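Long-range contacts in putative secreted lipase (Streptomyces sp. W007, PDB 5H6B), which is a heat-stable lipase that hydrolyses the ester bonds of triacylglycerols, probably by way of a serine nucleophile: residues V106-Q110 with H232-T237; G145-L149 with D200-T204; V48-Y52 with R240-H244; S14-Y20 with G57-S62. One frame throughout, in Å; residues are numbered along the deposited sequence.

Interaction 1 (V106-Q110 with H232-T237)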
loop_
_atom_site.group_PDB
_atom_site.type_symbol
_atom_site.label_atom_id
_atom_site.label_comp_id
_atom_site.label_asym_id
_atom_site.label_seq_id
_atom_site.Cartn_x
_atom_site.Cartn_y
_atom_site.Cartn_z
ATOM N N VAL A 106 -0.607 -5.269 0.705
ATOM C CA VAL A 106 0.203 -4.264 1.375
ATOM C C VAL A 106 0.454 -3.126 0.393
ATOM O O VAL A 106 0.926 -3.356 -0.715
ATOM C CB VAL A 106 1.552 -4.808 1.882
ATOM C CG1 VAL A 106 2.298 -3.707 2.636
ATOM C CG2 VAL A 106 1.349 -6.022 2.785
ATOM N N GLY A 107 0.159 -1.901 0.821
ATOM C CA GLY A 107 0.306 -0.739 -0.031
ATOM C C GLY A 107 0.933 0.471 0.640
ATOM O O GLY A 107 0.690 0.743 1.813
ATOM N N HIS A 108 1.720 1.210 -0.127
ATOM C CA HIS A 108 2.395 2.413 0.351
ATOM C C HIS A 108 1.732 3.630 -0.251
ATOM O O HIS A 108 1.577 3.701 -1.480
ATOM C CB HIS A 108 3.874 2.378 -0.063
ATOM C CG HIS A 108 4.672 3.554 0.427
ATOM N ND1 HIS A 108 5.857 3.948 -0.157
ATOM C CD2 HIS A 108 4.437 4.437 1.423
ATOM C CE1 HIS A 108 6.320 5.009 0.475
ATOM N NE2 HIS A 108 5.475 5.326 1.433
ATOM N N SER A 109 1.353 4.590 0.608
ATOM C CA SER A 109 0.915 5.920 0.156
ATOM C C SER A 109 -0.352 5.790 -0.692
ATOM O O SER A 109 -1.284 5.112 -0.246
ATOM C CB SER A 109 2.060 6.627 -0.583
ATOM O OG SER A 109 1.720 7.970 -0.825
ATOM N N GLN A 110 -0.393 6.349 -1.909
ATOM C CA GLN A 110 -1.504 6.036 -2.833
ATOM C C GLN A 110 -1.868 4.555 -2.880
ATOM O O GLN A 110 -3.054 4.216 -2.959
ATOM C CB GLN A 110 -1.236 6.509 -4.263
ATOM C CG GLN A 110 -2.420 6.305 -5.219
ATOM C CD GLN A 110 -2.148 6.764 -6.655
ATOM O OE1 GLN A 110 -1.252 7.574 -6.918
ATOM N NE2 GLN A 110 -2.937 6.265 -7.575
ATOM N N HIS A 232 7.586 10.262 4.829
ATOM C CA HIS A 232 6.611 9.579 3.998
ATOM C C HIS A 232 7.226 8.515 3.071
ATOM O O HIS A 232 6.672 7.417 2.927
ATOM C CB HIS A 232 5.829 10.610 3.191
ATOM C CG HIS A 232 4.722 10.030 2.377
ATOM N ND1 HIS A 232 3.486 9.720 2.904
ATOM C CD2 HIS A 232 4.658 9.719 1.059
ATOM C CE1 HIS A 232 2.715 9.224 1.954
ATOM N NE2 HIS A 232 3.398 9.224 0.822
ATOM N N VAL A 233 8.359 8.832 2.456
ATOM C CA VAL A 233 8.939 7.926 1.484
ATOM C C VAL A 233 9.663 6.775 2.172
ATOM O O VAL A 233 9.446 5.620 1.823
ATOM C CB VAL A 233 9.835 8.687 0.463
ATOM C CG1 VAL A 233 10.550 7.718 -0.482
ATOM C CG2 VAL A 233 8.957 9.646 -0.344
ATOM N N ALA A 234 10.484 7.114 3.158
ATOM C CA ALA A 234 11.296 6.154 3.878
ATOM C C ALA A 234 10.478 5.044 4.513
ATOM O O ALA A 234 10.853 3.872 4.408
ATOM C CB ALA A 234 12.128 6.857 4.945
ATOM N N ILE A 235 9.362 5.411 5.145
ATOM C CA ILE A 235 8.537 4.447 5.882
ATOM C C ILE A 235 8.044 3.290 4.992
ATOM O O ILE A 235 7.980 2.158 5.449
ATOM C CB ILE A 235 7.368 5.131 6.642
ATOM C CG1 ILE A 235 6.717 4.173 7.662
ATOM C CG2 ILE A 235 6.307 5.674 5.700
ATOM C CD1 ILE A 235 5.588 4.826 8.443
ATOM N N GLY A 236 7.727 3.563 3.731
ATOM C CA GLY A 236 7.276 2.503 2.823
ATOM C C GLY A 236 8.303 1.866 1.910
ATOM O O GLY A 236 7.964 0.970 1.138
ATOM N N THR A 237 9.547 2.315 1.993
ATOM C CA THR A 237 10.620 1.836 1.108
ATOM C C THR A 237 11.728 1.095 1.868
ATOM O O THR A 237 12.067 -0.018 1.502
ATOM C CB THR A 237 11.217 3.015 0.276
ATOM O OG1 THR A 237 11.533 4.112 1.130
ATOM C CG2 THR A 237 10.237 3.496 -0.746
#

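Interaction 2 (G145-L149 with D200-T204)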
loop_
_atom_site.group_PDB
_atom_site.type_symbol
_atom_site.label_atom_id
_atom_site.label_comp_id
_atom_site.label_asym_id
_atom_site.label_seq_id
_atom_site.Cartn_x
_atom_site.Cartn_y
_atom_site.Cartn_z
ATOM N N GLY A 145 1.249 19.005 -0.662
ATOM C CA GLY A 145 1.771 17.782 -0.060
ATOM C C GLY A 145 2.389 16.828 -1.082
ATOM O O GLY A 145 3.497 16.330 -0.882
ATOM N N LEU A 146 1.695 16.608 -2.192
ATOM C CA LEU A 146 2.223 15.736 -3.250
ATOM C C LEU A 146 3.489 16.280 -3.897
ATOM O O LEU A 146 4.368 15.495 -4.278
ATOM C CB LEU A 146 1.161 15.440 -4.305
ATOM C CG LEU A 146 -0.030 14.616 -3.782
ATOM C CD1 LEU A 146 -1.193 14.692 -4.767
ATOM C CD2 LEU A 146 0.358 13.163 -3.516
ATOM N N THR A 147 3.615 17.608 -3.985
ATOM C CA THR A 147 4.857 18.219 -4.475
ATOM C C THR A 147 6.059 17.900 -3.575
ATOM O O THR A 147 7.191 17.942 -4.029
ATOM C CB THR A 147 4.752 19.760 -4.648
ATOM O OG1 THR A 147 4.591 20.392 -3.372
ATOM C CG2 THR A 147 3.593 20.151 -5.580
ATOM N N LYS A 148 5.823 17.563 -2.312
ATOM C CA LYS A 148 6.908 17.142 -1.428
ATOM C C LYS A 148 7.506 15.765 -1.753
ATOM O O LYS A 148 8.571 15.424 -1.227
ATOM C CB LYS A 148 6.483 17.252 0.040
ATOM C CG LYS A 148 6.048 18.670 0.396
ATOM C CD LYS A 148 6.313 19.015 1.853
ATOM C CE LYS A 148 5.574 20.285 2.265
ATOM N NZ LYS A 148 5.938 21.418 1.369
ATOM N N LEU A 149 6.834 14.988 -2.605
ATOM C CA LEU A 149 7.448 13.791 -3.215
ATOM C C LEU A 149 8.522 14.086 -4.274
ATOM O O LEU A 149 9.427 13.279 -4.470
ATOM C CB LEU A 149 6.396 12.905 -3.866
ATOM C CG LEU A 149 5.348 12.241 -2.990
ATOM C CD1 LEU A 149 4.189 11.733 -3.846
ATOM C CD2 LEU A 149 5.969 11.124 -2.142
ATOM N N ASP A 200 5.318 12.615 8.801
ATOM C CA ASP A 200 4.816 12.633 7.433
ATOM C C ASP A 200 4.655 14.074 6.943
ATOM O O ASP A 200 3.905 14.841 7.512
ATOM C CB ASP A 200 3.505 11.871 7.316
ATOM C CG ASP A 200 3.231 11.382 5.894
ATOM O OD1 ASP A 200 3.265 12.229 4.967
ATOM O OD2 ASP A 200 2.949 10.159 5.707
ATOM N N GLN A 201 5.367 14.409 5.867
ATOM C CA GLN A 201 5.322 15.742 5.248
ATOM C C GLN A 201 4.384 15.855 4.034
ATOM O O GLN A 201 4.132 16.959 3.551
ATOM C CB GLN A 201 6.754 16.173 4.871
ATOM C CG GLN A 201 7.352 15.590 3.571
ATOM C CD GLN A 201 7.846 14.147 3.665
ATOM O OE1 GLN A 201 7.276 13.317 4.392
ATOM N NE2 GLN A 201 8.899 13.829 2.896
ATOM N N VAL A 202 3.908 14.714 3.530
ATOM C CA VAL A 202 3.127 14.614 2.279
ATOM C C VAL A 202 1.625 14.546 2.526
ATOM O O VAL A 202 0.847 15.050 1.722
ATOM C CB VAL A 202 3.515 13.325 1.490
ATOM C CG1 VAL A 202 2.592 13.071 0.284
ATOM C CG2 VAL A 202 4.974 13.379 1.057
ATOM N N VAL A 203 1.231 13.866 3.605
ATOM C CA VAL A 203 -0.165 13.531 3.901
ATOM C C VAL A 203 -0.408 13.980 5.325
ATOM O O VAL A 203 -0.136 13.231 6.273
ATOM C CB VAL A 203 -0.424 12.015 3.808
ATOM C CG1 VAL A 203 -1.881 11.707 4.115
ATOM C CG2 VAL A 203 -0.017 11.473 2.446
ATOM N N THR A 204 -0.876 15.215 5.459
ATOM C CA THR A 204 -1.090 15.839 6.750
ATOM C C THR A 204 -2.534 16.360 6.874
ATOM O O THR A 204 -3.181 16.637 5.857
ATOM C CB THR A 204 -0.113 17.001 6.992
ATOM O OG1 THR A 204 -0.264 17.973 5.957
ATOM C CG2 THR A 204 1.323 16.504 7.035
HETATM O O HOH W 1 9.942 15.773 1.061
#

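Interaction 3 (V48-Y52 with R240-H244)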
loop_
_atom_site.group_PDB
_atom_site.type_symbol
_atom_site.label_atom_id
_atom_site.label_comp_id
_atom_site.label_asym_id
_atom_site.label_seq_id
_atom_site.Cartn_x
_atom_site.Cartn_y
_atom_site.Cartn_z
ATOM N N VAL A 48 13.331 -3.593 -0.581
ATOM C CA VAL A 48 13.569 -4.099 0.769
ATOM C C VAL A 48 12.440 -5.032 1.201
ATOM O O VAL A 48 12.701 -6.173 1.564
ATOM C CB VAL A 48 13.807 -2.960 1.788
ATOM C CG1 VAL A 48 13.961 -3.516 3.202
ATOM C CG2 VAL A 48 15.049 -2.159 1.400
ATOM N N LEU A 49 11.196 -4.566 1.137
ATOM C CA LEU A 49 10.065 -5.345 1.674
ATOM C C LEU A 49 9.794 -6.674 0.995
ATOM O O LEU A 49 9.468 -7.641 1.688
ATOM C CB LEU A 49 8.763 -4.540 1.697
ATOM C CG LEU A 49 7.507 -5.281 2.202
ATOM C CD1 LEU A 49 7.700 -5.783 3.632
ATOM C CD2 LEU A 49 6.257 -4.404 2.104
ATOM N N ALA A 50 9.879 -6.737 -0.333
ATOM C CA ALA A 50 9.586 -8.003 -1.028
ATOM C C ALA A 50 10.537 -9.131 -0.630
ATOM O O ALA A 50 10.059 -10.182 -0.209
ATOM C CB ALA A 50 9.505 -7.844 -2.543
ATOM N N PRO A 51 11.870 -8.912 -0.707
ATOM C CA PRO A 51 12.801 -9.922 -0.137
ATOM C C PRO A 51 12.601 -10.214 1.353
ATOM O O PRO A 51 12.767 -11.342 1.781
ATOM C CB PRO A 51 14.191 -9.292 -0.326
ATOM C CG PRO A 51 14.026 -8.304 -1.416
ATOM C CD PRO A 51 12.594 -7.808 -1.357
ATOM N N TYR A 52 12.269 -9.191 2.131
ATOM C CA TYR A 52 12.011 -9.349 3.561
ATOM C C TYR A 52 10.852 -10.317 3.817
ATOM O O TYR A 52 10.919 -11.135 4.729
ATOM C CB TYR A 52 11.719 -7.974 4.144
ATOM C CG TYR A 52 11.463 -7.874 5.622
ATOM C CD1 TYR A 52 10.191 -8.147 6.150
ATOM C CD2 TYR A 52 12.470 -7.430 6.495
ATOM C CE1 TYR A 52 9.942 -8.020 7.504
ATOM C CE2 TYR A 52 12.223 -7.295 7.853
ATOM C CZ TYR A 52 10.956 -7.589 8.349
ATOM O OH TYR A 52 10.705 -7.468 9.683
ATOM N N ARG A 240 12.668 -1.047 8.138
ATOM C CA ARG A 240 12.448 -2.416 8.633
ATOM C C ARG A 240 11.569 -2.484 9.891
ATOM O O ARG A 240 10.967 -3.519 10.154
ATOM C CB ARG A 240 13.761 -3.122 8.967
ATOM C CG ARG A 240 14.496 -3.704 7.788
ATOM C CD ARG A 240 15.269 -2.646 7.076
ATOM N NE ARG A 240 16.191 -3.193 6.079
ATOM C CZ ARG A 240 16.750 -2.483 5.088
ATOM N NH1 ARG A 240 16.491 -1.168 4.920
ATOM N NH2 ARG A 240 17.561 -3.110 4.242
ATOM N N ILE A 241 11.539 -1.415 10.686
ATOM C CA ILE A 241 10.620 -1.336 11.816
ATOM C C ILE A 241 9.193 -1.394 11.278
ATOM O O ILE A 241 8.409 -2.264 11.679
ATOM C CB ILE A 241 10.882 -0.079 12.676
ATOM C CG1 ILE A 241 12.207 -0.238 13.427
ATOM C CG2 ILE A 241 9.752 0.136 13.668
ATOM C CD1 ILE A 241 12.799 1.055 13.949
ATOM N N ALA A 242 8.879 -0.506 10.330
ATOM C CA ALA A 242 7.598 -0.559 9.639
ATOM C C ALA A 242 7.351 -1.932 9.018
ATOM O O ALA A 242 6.268 -2.496 9.182
ATOM C CB ALA A 242 7.485 0.526 8.591
ATOM N N PHE A 243 8.353 -2.500 8.353
ATOM C CA PHE A 243 8.147 -3.798 7.692
ATOM C C PHE A 243 7.937 -4.973 8.669
ATOM O O PHE A 243 7.180 -5.894 8.367
ATOM C CB PHE A 243 9.273 -4.087 6.674
ATOM C CG PHE A 243 9.409 -3.045 5.570
ATOM C CD1 PHE A 243 8.342 -2.206 5.198
ATOM C CD2 PHE A 243 10.612 -2.922 4.871
ATOM C CE1 PHE A 243 8.487 -1.265 4.170
ATOM C CE2 PHE A 243 10.755 -1.977 3.842
ATOM C CZ PHE A 243 9.690 -1.158 3.490
ATOM N N HIS A 244 8.579 -4.929 9.835
ATOM C CA HIS A 244 8.309 -5.902 10.896
ATOM C C HIS A 244 6.852 -5.859 11.314
ATOM O O HIS A 244 6.215 -6.920 11.498
ATOM C CB HIS A 244 9.190 -5.644 12.107
ATOM C CG HIS A 244 9.192 -6.761 13.098
ATOM N ND1 HIS A 244 8.351 -6.789 14.195
ATOM C CD2 HIS A 244 9.939 -7.892 13.159
ATOM C CE1 HIS A 244 8.581 -7.894 14.883
ATOM N NE2 HIS A 244 9.541 -8.578 14.280
#

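Interaction 4 (S14-Y20 with G57-S62)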
loop_
_atom_site.group_PDB
_atom_site.type_symbol
_atom_site.label_atom_id
_atom_site.label_comp_id
_atom_site.label_asym_id
_atom_site.label_seq_id
_atom_site.Cartn_x
_atom_site.Cartn_y
_atom_site.Cartn_z
ATOM N N SER A 14 7.579 -22.467 -2.479
ATOM C CA SER A 14 6.603 -21.900 -1.535
ATOM C C SER A 14 6.940 -20.446 -1.133
ATOM O O SER A 14 6.331 -19.888 -0.204
ATOM C CB SER A 14 6.515 -22.792 -0.298
ATOM O OG SER A 14 7.792 -22.916 0.294
ATOM N N ARG A 15 7.901 -19.841 -1.832
ATOM C CA ARG A 15 8.266 -18.431 -1.641
ATOM C C ARG A 15 8.846 -17.856 -2.927
ATOM O O ARG A 15 9.457 -18.581 -3.712
ATOM C CB ARG A 15 9.280 -18.284 -0.518
ATOM C CG ARG A 15 10.558 -19.082 -0.727
ATOM C CD ARG A 15 11.555 -18.799 0.375
ATOM N NE ARG A 15 11.106 -19.316 1.665
ATOM C CZ ARG A 15 11.737 -19.109 2.820
ATOM N NH1 ARG A 15 12.852 -18.377 2.863
ATOM N NH2 ARG A 15 11.257 -19.633 3.947
ATOM N N GLY A 16 8.647 -16.558 -3.135
ATOM C CA GLY A 16 9.109 -15.901 -4.355
ATOM C C GLY A 16 8.559 -14.502 -4.523
ATOM O O GLY A 16 7.686 -14.070 -3.760
ATOM N N TRP A 17 9.090 -13.791 -5.518
ATOM C CA TRP A 17 8.626 -12.453 -5.850
ATOM C C TRP A 17 8.303 -12.416 -7.344
ATOM O O TRP A 17 9.194 -12.497 -8.178
ATOM C CB TRP A 17 9.671 -11.395 -5.431
ATOM C CG TRP A 17 9.282 -9.952 -5.721
ATOM C CD1 TRP A 17 8.037 -9.473 -6.036
ATOM C CD2 TRP A 17 10.152 -8.819 -5.713
ATOM N NE1 TRP A 17 8.086 -8.121 -6.235
ATOM C CE2 TRP A 17 9.370 -7.688 -6.036
ATOM C CE3 TRP A 17 11.522 -8.645 -5.462
ATOM C CZ2 TRP A 17 9.909 -6.400 -6.118
ATOM C CZ3 TRP A 17 12.061 -7.352 -5.539
ATOM C CH2 TRP A 17 11.248 -6.251 -5.862
ATOM N N ASN A 18 7.013 -12.294 -7.662
ATOM C CA ASN A 18 6.510 -12.406 -9.021
ATOM C C ASN A 18 6.863 -13.733 -9.714
ATOM O O ASN A 18 6.959 -13.804 -10.942
ATOM C CB ASN A 18 6.927 -11.179 -9.849
ATOM C CG ASN A 18 6.249 -9.919 -9.373
ATOM O OD1 ASN A 18 5.208 -9.974 -8.716
ATOM N ND2 ASN A 18 6.816 -8.782 -9.711
ATOM N N ASP A 19 6.990 -14.780 -8.906
ATOM C CA ASP A 19 7.132 -16.136 -9.389
ATOM C C ASP A 19 5.719 -16.736 -9.375
ATOM O O ASP A 19 5.208 -17.131 -8.319
ATOM C CB ASP A 19 8.100 -16.910 -8.490
ATOM C CG ASP A 19 8.243 -18.378 -8.881
ATOM O OD1 ASP A 19 7.437 -18.899 -9.695
ATOM O OD2 ASP A 19 9.168 -19.019 -8.342
ATOM N N TYR A 20 5.108 -16.817 -10.558
ATOM C CA TYR A 20 3.753 -17.370 -10.723
ATOM C C TYR A 20 3.620 -18.901 -10.612
ATOM O O TYR A 20 2.522 -19.419 -10.739
ATOM C CB TYR A 20 3.131 -16.852 -12.029
ATOM C CG TYR A 20 2.821 -15.371 -11.929
ATOM C CD1 TYR A 20 3.792 -14.396 -12.229
ATOM C CD2 TYR A 20 1.567 -14.938 -11.485
ATOM C CE1 TYR A 20 3.507 -13.041 -12.112
ATOM C CE2 TYR A 20 1.273 -13.585 -11.360
ATOM C CZ TYR A 20 2.238 -12.641 -11.674
ATOM O OH TYR A 20 1.924 -11.312 -11.535
ATOM N N GLY A 57 8.871 -16.570 4.134
ATOM C CA GLY A 57 8.140 -17.674 3.509
ATOM C C GLY A 57 6.864 -17.352 2.756
ATOM O O GLY A 57 6.057 -18.240 2.533
ATOM N N TYR A 58 6.680 -16.097 2.355
ATOM C CA TYR A 58 5.501 -15.694 1.584
ATOM C C TYR A 58 5.772 -15.782 0.087
ATOM O O TYR A 58 6.904 -15.536 -0.365
ATOM C CB TYR A 58 5.093 -14.246 1.922
ATOM C CG TYR A 58 4.592 -14.037 3.344
ATOM C CD1 TYR A 58 5.485 -13.795 4.391
ATOM C CD2 TYR A 58 3.228 -14.069 3.639
ATOM C CE1 TYR A 58 5.039 -13.597 5.685
ATOM C CE2 TYR A 58 2.773 -13.884 4.941
ATOM C CZ TYR A 58 3.680 -13.639 5.951
ATOM O OH TYR A 58 3.250 -13.445 7.233
ATOM N N CYS A 59 4.729 -16.131 -0.663
ATOM C CA CYS A 59 4.634 -15.873 -2.104
ATOM C C CYS A 59 4.204 -14.414 -2.292
ATOM O O CYS A 59 3.081 -14.050 -1.909
ATOM C CB CYS A 59 3.585 -16.792 -2.751
ATOM S SG CYS A 59 3.987 -18.559 -2.678
ATOM N N VAL A 60 5.087 -13.588 -2.860
ATOM C CA VAL A 60 4.877 -12.130 -2.959
ATOM C C VAL A 60 4.693 -11.744 -4.434
ATOM O O VAL A 60 5.321 -12.314 -5.319
ATOM C CB VAL A 60 6.061 -11.359 -2.323
ATOM C CG1 VAL A 60 5.843 -9.848 -2.385
ATOM C CG2 VAL A 60 6.278 -11.814 -0.888
ATOM N N PHE A 61 3.793 -10.808 -4.690
ATOM C CA PHE A 61 3.526 -10.302 -6.033
ATOM C C PHE A 61 3.399 -8.792 -5.954
ATOM O O PHE A 61 2.944 -8.269 -4.931
ATOM C CB PHE A 61 2.235 -10.897 -6.590
ATOM C CG PHE A 61 2.313 -12.375 -6.820
ATOM C CD1 PHE A 61 2.081 -13.269 -5.775
ATOM C CD2 PHE A 61 2.651 -12.883 -8.082
ATOM C CE1 PHE A 61 2.178 -14.633 -5.981
ATOM C CE2 PHE A 61 2.746 -14.248 -8.286
ATOM C CZ PHE A 61 2.506 -15.122 -7.237
ATOM N N SER A 62 3.823 -8.094 -7.008
ATOM C CA SER A 62 3.748 -6.629 -7.047
ATOM C C SER A 62 3.357 -6.166 -8.431
ATOM O O SER A 62 3.903 -6.653 -9.407
ATOM C CB SER A 62 5.094 -6.036 -6.663
ATOM O OG SER A 62 6.089 -6.384 -7.613
#

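Interaction 1 (V106-Q110 with H232-T237)
The imidazole of H108 has G236 CA centred over one face, 3.5 Å from the ring centroid and 4° off the normal, while CB of the adjacent S109 lies over the opposite face, offset toward the rim. At its edge, near the ring plane, sits H232 O. The ring of H232 in turn meets S109 OG at its edge and in its plane, with H108 NE2 over one of its faces; the two rings lie obliquely, planes 33° apart. The setting fits the nucleophile elbow of an alpha/beta hydrolase: strand 103-108 ends in a sharp turn where S109 has a positive phi. S109 and H232, with D200 OD2 hydrogen-bonded to H232 ND1, fit a Ser-His-Asp triad and are probably catalytic. H232 holds CG anti to its own N (chi1 -175°), which carries NE2 across to S109 OG, 2.7 Å away, in a hydrogen bond. Histidine suits position 108 because it is flat against G236 and polar at its rim: NE2 donates to H232 O over 2.8 Å, and ND1 has a weak bond to N45. A leucine in its place would probably leave H232 O without that donor and the start of helix 232-237 less firmly fixed. Glycine suits position 236, where a CB would run into the imidazole. T237 OG1 reaches back about one turn and donates to V233 O over 2.7 Å, from above the carbonyl plane.

Interaction 2 (G145-L149 with D200-T204)
V202 packs tightly against G145, and the absence of a side chain on the glycine is what lets the two backbones come so close. G145 CA approaches V202 O at 3.4 Å in a CA-H...O contact, and a CB on that residue would collide with the same oxygen. The carbonyl of V202 is also hydrogen-bonded to T141 OG1, so this buried acceptor has a conventional partner. The branched valine straddles G145 O, with V202 CG1 3.6 Å from it; the other branch, CG2, meets L149 CD2 at 4.0 Å, the two side chains crossing at about a right angle. L146 CD2 lies farther off, loosely against V202 CG1.

The outer side is looser and wetter. K148 lays its methylene chain across Q201, with K148 CD 3.4 Å from Q201 O and 4.0 Å from Q201 CG, and its exposed ammonium end leads away from the loop; a long, flexible lysine serves such a margin, apolar along its stem and charged at the tip. Q201 bends at chi2 (-77°), which turns its amide toward E231 and H232: NE2 donates to E231 OE2 and OE1 accepts from H232 N. A water also bridges the gap, donating a hydrogen bond to K148 O and accepting one from Q201 NE2.

Within the 200-204 loop, D200 OD1 accepts from the backbone N of both V202 and V203, which helps to fix the carboxylate while OD2 is hydrogen-bonded to H232 ND1. Such an Asx turn, in the loop after strand 191-196, fits the acid loop of an alpha/beta-hydrolase triad.

Interaction 3 (V48-Y52 with R240-H244)
F243 is the bump of this contact, and the hollow that takes it is built by V48, L49 and Y52 of segment 48-52. With its CG anti to the carbonyl carbon (chi1 -59°), the phenyl ring reaches across beneath L49, whose CB stands over the ring centre, 3.8 Å from the centroid and 8° off the normal. L49 CD1 closes down on the root of the ring, 3.8 Å from F243 CG. A leucine suits this place, its inner and outer carbons covering different parts of one flat surface. V48 CG1 comes at the ring's edge, in its plane, 3.6 Å from F243 CE2.

The two helices belong to the layer packed on one side of the central sheet, L49 also touching L34 of strand 32-35; they probably correspond to the first and last helices of the alpha/beta-hydrolase fold.

V48 is itself a wedge. Its CG1 sits between the F243 edge and the guanidinium of R240, pressing on the centre of the latter's face at 3.5 Å from CZ, while R240 NH1 is hydrogen-bonded to I238 O. On the other flank Y52 lies like a lid, its ring centroid 4.1 Å from F243 CB, which stands over the face. Tyrosine carries its hydroxyl past F243 into the groove beside H244, where OH comes within 3.1 Å of H244 CA and lies at the edge of the imidazole.

Interaction 4 (S14-Y20 with G57-S62)
Backbone bonds join G16-N18 to Y58-V60 in parallel register. V60 N donates to G16 O at 2.8 Å and N18 N to V60 O at 2.9 Å; the bond from G16 N to Y58 O is weak. CA-H...O contacts from R15 and W17 fill in between them.

Side-chain hydrogen bonds gather on S62 and N18. The indole edge of W17 offers NE1 to S62 OG at 3.0 Å, nearly in the ring plane, and N18 ND2 reaches the same oxygen, which is also hydrogen-bonded to S42 O. The other arm of the amide, N18 OD1, accepts from S62 N at 2.9 Å in the carbonyl plane, on a lone pair. Asparagine thus carries on the strand pairing with its side chain after its own backbone has turned off at positive phi; an alanine here would probably leave S62 N without its acceptor and weaken the pairing beyond V60.

Strand 16-17 is an outermost strand of the parallel alpha/beta-hydrolase sheet, next to strand 59-63, whose inner neighbour is strand 32-35.

Among apolar contacts, F61 CE2 sits over one face of the Y20 ring, offset toward its rim, 3.5 Å from Y20 CE2, the ring planes 57° apart; both rings touch F90 of helix 80-98.

A covalent tie comes from C59, in a disulfide with C22. The guanidinium of R15 lies flat over G57, NH2 3.7 Å from CA; G57 has the positive phi that glycine takes readily, closing helix 49-54 in a Schellman motif.

How the interactions relate
Interactions 1 and 4 both reach the seven-stranded parallel sheet, one at its middle strand 103-108 and the other at its outer strand 16-17, centres about 20 Å apart. Interaction 3 lies beside both: its helix 240-250 follows helix 232-237 of interaction 1, and helix 49-54 leads into strand 59-63, with A50 packed on W17. Interactions 1 and 2 touch through H232 with D200 and Q201, which assembles the probable triad from three separate parts of the chain. Along the sequence interaction 2 is nested within interaction 1, and that within interaction 3, whose segments alternate with those of interaction 4. The centres of interactions 2 and 4 are about 31 Å apart, on opposite sides of the chain's centre.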